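Local coordinates for protein pectinesterase 1 (Solanum lycopersicum, PDB 1XG2) that hydrolyses the methyl esters of pectin as the catalytic pectinesterase domain of a fruit cell-wall enzyme, releasing methanol, at residues 146-151 with 167-173; 228-232 with 289-293. All blocks are in the same frame, centred on the assembly; numbering follows the deposited sequence.

Contact 1 of 2, residues 146-151 with 167-173; sequences SYVTGT and QLVARKP
Strands 147-150 and 167-170 pair in parallel, their axes 4.8 Å apart and 15° from exact alignment, with Tyr-147 beside Gln-167 and Gly-150 beside Ala-170. Backbone bonds alternate between the strands: Gln-167 N donates to Ser-146 O, Val-148 N to Gln-167 O, Val-169 N to Val-148 O at 2.9 Å with an N-H...O angle of 172°, and Arg-171 N to Gly-150 O. Val-169 O is gripped twice, by Gly-150 N at 3.2 Å and by Thr-149 OG1 at 2.8 Å, from opposite faces of its carbonyl plane; with OG1 anti to the backbone N (chi1 -172°), the hydroxyl leans across to the partner strand. On the same face of the sheet Val-169 CG2 sits over the Tyr-147 ring, 3.3 Å from CE1. On the other face Val-148 and Leu-168 lie side by side, Val-148 CB 4.0 Å from Leu-168 CD2. Past the strands, Thr-151 CG2 meets Arg-171 CG at 3.5 Å and Pro-173 CB at 3.7 Å. The Arg-171 guanidinium passes obliquely by Thr-149 CG2 and forms a salt bridge with Asp-128 through NH1. Such in-register pairing joins successive coils of the right-handed parallel beta-helix of pectinesterases; strand 126-128 flanks 147-150, and strand 201-204 flanks 167-170.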
# COMPACT_ATOMS: atom_id res chain seq x y z
N SER A 146 -15.63 1.03 6.83
CA SER A 146 -15.24 -0.37 6.69
C SER A 146 -14.76 -0.93 8.02
O SER A 146 -14.45 -0.19 8.95
CB SER A 146 -14.16 -0.50 5.60
OG SER A 146 -14.70 -0.24 4.30
N TYR A 147 -14.70 -2.26 8.09
CA TYR A 147 -14.20 -2.97 9.24
C TYR A 147 -12.93 -3.69 8.77
O TYR A 147 -12.96 -4.38 7.77
CB TYR A 147 -15.28 -3.96 9.66
CG TYR A 147 -15.07 -4.77 10.90
CD1 TYR A 147 -15.67 -4.41 12.11
CD2 TYR A 147 -14.33 -5.96 10.86
CE1 TYR A 147 -15.51 -5.21 13.27
CE2 TYR A 147 -14.18 -6.76 11.98
CZ TYR A 147 -14.75 -6.39 13.19
OH TYR A 147 -14.55 -7.22 14.29
N VAL A 148 -11.81 -3.44 9.44
CA VAL A 148 -10.57 -4.14 9.16
C VAL A 148 -10.14 -4.78 10.47
O VAL A 148 -9.99 -4.08 11.48
CB VAL A 148 -9.46 -3.20 8.67
CG1 VAL A 148 -8.22 -3.99 8.30
CG2 VAL A 148 -9.96 -2.38 7.47
N THR A 149 -9.94 -6.09 10.46
CA THR A 149 -9.50 -6.80 11.65
C THR A 149 -8.26 -7.65 11.42
O THR A 149 -8.05 -8.22 10.35
CB THR A 149 -10.68 -7.60 12.25
OG1 THR A 149 -10.31 -8.14 13.52
CG2 THR A 149 -11.04 -8.83 11.40
N GLY A 150 -7.42 -7.72 12.45
CA GLY A 150 -6.21 -8.53 12.38
C GLY A 150 -5.42 -8.51 13.67
O GLY A 150 -5.91 -8.07 14.71
N THR A 151 -4.17 -8.96 13.59
CA THR A 151 -3.32 -9.04 14.77
C THR A 151 -2.02 -8.28 14.54
O THR A 151 -1.91 -7.11 14.92
CB THR A 151 -3.02 -10.50 15.10
OG1 THR A 151 -2.61 -11.19 13.92
CG2 THR A 151 -4.25 -11.21 15.57
N GLN A 167 -13.78 0.92 11.51
CA GLN A 167 -13.49 0.27 12.77
C GLN A 167 -12.29 -0.64 12.54
O GLN A 167 -12.35 -1.57 11.74
CB GLN A 167 -14.72 -0.50 13.25
CG GLN A 167 -15.95 0.39 13.35
CD GLN A 167 -17.07 -0.18 14.22
OE1 GLN A 167 -17.01 -0.11 15.46
NE2 GLN A 167 -18.10 -0.72 13.58
N LEU A 168 -11.19 -0.32 13.21
CA LEU A 168 -9.94 -1.07 13.14
C LEU A 168 -9.88 -1.88 14.42
O LEU A 168 -9.73 -1.34 15.52
CB LEU A 168 -8.76 -0.12 13.00
CG LEU A 168 -8.92 0.94 11.90
CD1 LEU A 168 -7.69 1.79 11.80
CD2 LEU A 168 -9.21 0.30 10.59
N VAL A 169 -10.05 -3.19 14.26
CA VAL A 169 -10.34 -4.10 15.35
C VAL A 169 -9.20 -5.10 15.52
O VAL A 169 -9.01 -6.00 14.69
CB VAL A 169 -11.65 -4.87 15.09
CG1 VAL A 169 -12.04 -5.69 16.33
CG2 VAL A 169 -12.78 -3.91 14.70
N ALA A 170 -8.45 -4.92 16.59
CA ALA A 170 -7.42 -5.90 16.94
C ALA A 170 -8.10 -7.10 17.61
O ALA A 170 -9.02 -6.93 18.41
CB ALA A 170 -6.39 -5.27 17.84
N ARG A 171 -7.65 -8.30 17.26
CA ARG A 171 -8.22 -9.53 17.78
C ARG A 171 -7.18 -10.33 18.57
O ARG A 171 -6.02 -9.96 18.63
CB ARG A 171 -8.79 -10.39 16.64
CG ARG A 171 -7.74 -10.96 15.70
CD ARG A 171 -8.28 -11.35 14.33
NE ARG A 171 -9.37 -12.31 14.45
CZ ARG A 171 -10.11 -12.76 13.44
NH1 ARG A 171 -9.88 -12.38 12.19
NH2 ARG A 171 -11.09 -13.62 13.69
N LYS A 172 -7.62 -11.43 19.18
CA LYS A 172 -6.73 -12.27 19.98
C LYS A 172 -5.75 -13.00 19.07
O LYS A 172 -6.18 -13.75 18.18
CB LYS A 172 -7.52 -13.28 20.79
CG LYS A 172 -6.65 -14.09 21.76
CD LYS A 172 -7.52 -15.10 22.52
CE LYS A 172 -6.68 -15.94 23.47
NZ LYS A 172 -7.26 -17.30 23.65
N PRO A 173 -4.45 -12.78 19.26
CA PRO A 173 -3.45 -13.44 18.44
C PRO A 173 -2.97 -14.75 19.08
O PRO A 173 -3.55 -15.20 20.06
CB PRO A 173 -2.31 -12.42 18.42
CG PRO A 173 -2.35 -11.83 19.79
CD PRO A 173 -3.83 -11.86 20.23

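Contact 2 of 2, residues 228-232 with 289-293; sequences RTVVM and AMPFT
Ala-289 opens the second segment against Met-232 of strand 228-232, its CB 3.9 Å from the thioether SD, while its carbonyl O accepts a hydrogen bond from the backbone N of Phe-292. Met-290 O, one residue on, takes two bonds from Thr-293, from N and, at 2.7 Å, from OG1 in the carbonyl plane, which closes the turn. Pro-291 lays CB over one face of the Phe-292 ring, offset toward the rim. The opposite face receives Val-230 CG2, a CH-pi contact 3.5 Å from the centroid and only 4° off the normal. With CG1 of Val-230 anti to the backbone N (chi1 173°), CG2 is the branch that meets the ring. Arg-228 CD lies in the ring plane at the edge, 3.9 Å from CE1, and its guanidinium is turned 74° to the ring, with NH2 bonded to Thr-193 O. Met-232 CE reaches the backbone of Phe-292, 3.6 Å from O. A serine in place of Phe-292 would probably leave the Val-230 methyl and Arg-228 methylenes without their aromatic partner and open a gap between strand and turn. Thr-293 ends the segment at the N-cap of helix 294-297. This turn between helices 286-289 and 294-297 packs across the outside of a right-handed parallel beta-helix.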
# COMPACT_ATOMS: atom_id res chain seq x y z
N ARG A 228 5.70 6.25 8.25
CA ARG A 228 4.95 7.48 8.46
C ARG A 228 3.47 7.20 8.64
O ARG A 228 2.79 6.82 7.70
CB ARG A 228 5.18 8.46 7.32
CG ARG A 228 4.44 9.77 7.51
CD ARG A 228 5.08 10.94 6.83
NE ARG A 228 4.81 10.88 5.40
CZ ARG A 228 4.55 11.92 4.63
NH1 ARG A 228 4.56 13.15 5.12
NH2 ARG A 228 4.30 11.74 3.34
N THR A 229 2.99 7.43 9.86
CA THR A 229 1.65 7.07 10.26
C THR A 229 1.11 8.12 11.23
O THR A 229 1.82 8.55 12.15
CB THR A 229 1.67 5.70 10.95
OG1 THR A 229 2.17 4.71 10.04
CG2 THR A 229 0.27 5.24 11.32
N VAL A 230 -0.12 8.54 11.01
CA VAL A 230 -0.79 9.47 11.90
C VAL A 230 -2.18 8.97 12.20
O VAL A 230 -2.91 8.51 11.31
CB VAL A 230 -0.87 10.88 11.31
CG1 VAL A 230 -1.73 11.78 12.18
CG2 VAL A 230 0.51 11.45 11.17
N VAL A 231 -2.52 9.05 13.48
CA VAL A 231 -3.83 8.64 13.96
C VAL A 231 -4.46 9.89 14.55
O VAL A 231 -3.93 10.46 15.49
CB VAL A 231 -3.72 7.56 15.04
CG1 VAL A 231 -5.11 7.24 15.60
CG2 VAL A 231 -3.03 6.31 14.50
N MET A 232 -5.58 10.35 13.98
CA MET A 232 -6.19 11.60 14.44
C MET A 232 -7.70 11.59 14.52
O MET A 232 -8.38 10.87 13.81
CB MET A 232 -5.69 12.78 13.59
CG MET A 232 -5.95 12.72 12.14
SD MET A 232 -4.93 13.97 11.24
CE MET A 232 -5.62 13.73 9.65
N ALA A 289 -1.24 18.57 11.30
CA ALA A 289 -2.14 17.46 11.01
C ALA A 289 -2.66 17.51 9.56
O ALA A 289 -3.02 16.47 8.99
CB ALA A 289 -3.30 17.48 11.97
N MET A 290 -2.66 18.70 8.97
CA MET A 290 -3.30 18.92 7.66
C MET A 290 -2.72 18.08 6.51
O MET A 290 -3.46 17.67 5.64
CB MET A 290 -3.30 20.41 7.28
CG MET A 290 -4.65 21.09 7.51
SD MET A 290 -5.95 20.62 6.34
CE MET A 290 -5.24 21.17 4.83
N PRO A 291 -1.42 17.86 6.49
CA PRO A 291 -0.80 17.01 5.46
C PRO A 291 -1.36 15.59 5.36
O PRO A 291 -1.16 14.93 4.34
CB PRO A 291 0.66 16.96 5.88
CG PRO A 291 0.87 18.20 6.65
CD PRO A 291 -0.40 18.40 7.41
N PHE A 292 -2.07 15.15 6.40
CA PHE A 292 -2.58 13.78 6.47
C PHE A 292 -4.06 13.67 6.17
O PHE A 292 -4.64 12.61 6.32
CB PHE A 292 -2.17 13.17 7.81
CG PHE A 292 -0.68 13.22 8.03
CD1 PHE A 292 0.16 12.30 7.40
CD2 PHE A 292 -0.10 14.24 8.76
CE1 PHE A 292 1.54 12.36 7.55
CE2 PHE A 292 1.27 14.31 8.91
CZ PHE A 292 2.10 13.37 8.31
N THR A 293 -4.65 14.77 5.69
CA THR A 293 -6.06 14.79 5.30
C THR A 293 -6.23 14.23 3.91
O THR A 293 -5.28 14.06 3.15
CB THR A 293 -6.64 16.22 5.35
OG1 THR A 293 -5.88 17.08 4.49
CG2 THR A 293 -6.53 16.83 6.72

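Both contacts belong to the pectinesterase beta-helix but to different sheets: contact 1 joins neighbouring strands within one sheet, whereas contact 2 joins a strand of another sheet to the C-terminal segment crossing it. The evidence differs accordingly, regular backbone bonding in the first and side-chain packing in the second. Their centres lie 20 Å apart, and nearest atoms come no closer than about 7 Å, so they do not touch. Contact 1 is the nearer to catalysis: the side chain of Thr-151 is about 4 Å from that of Gln-131, the probable transition-state stabiliser, and about 8 Å from that of Asp-153, the predicted nucleophile. In contact 2, Arg-228 lies about 11 Å, side chain to side chain, from Trp-223, a probable substrate-binding residue.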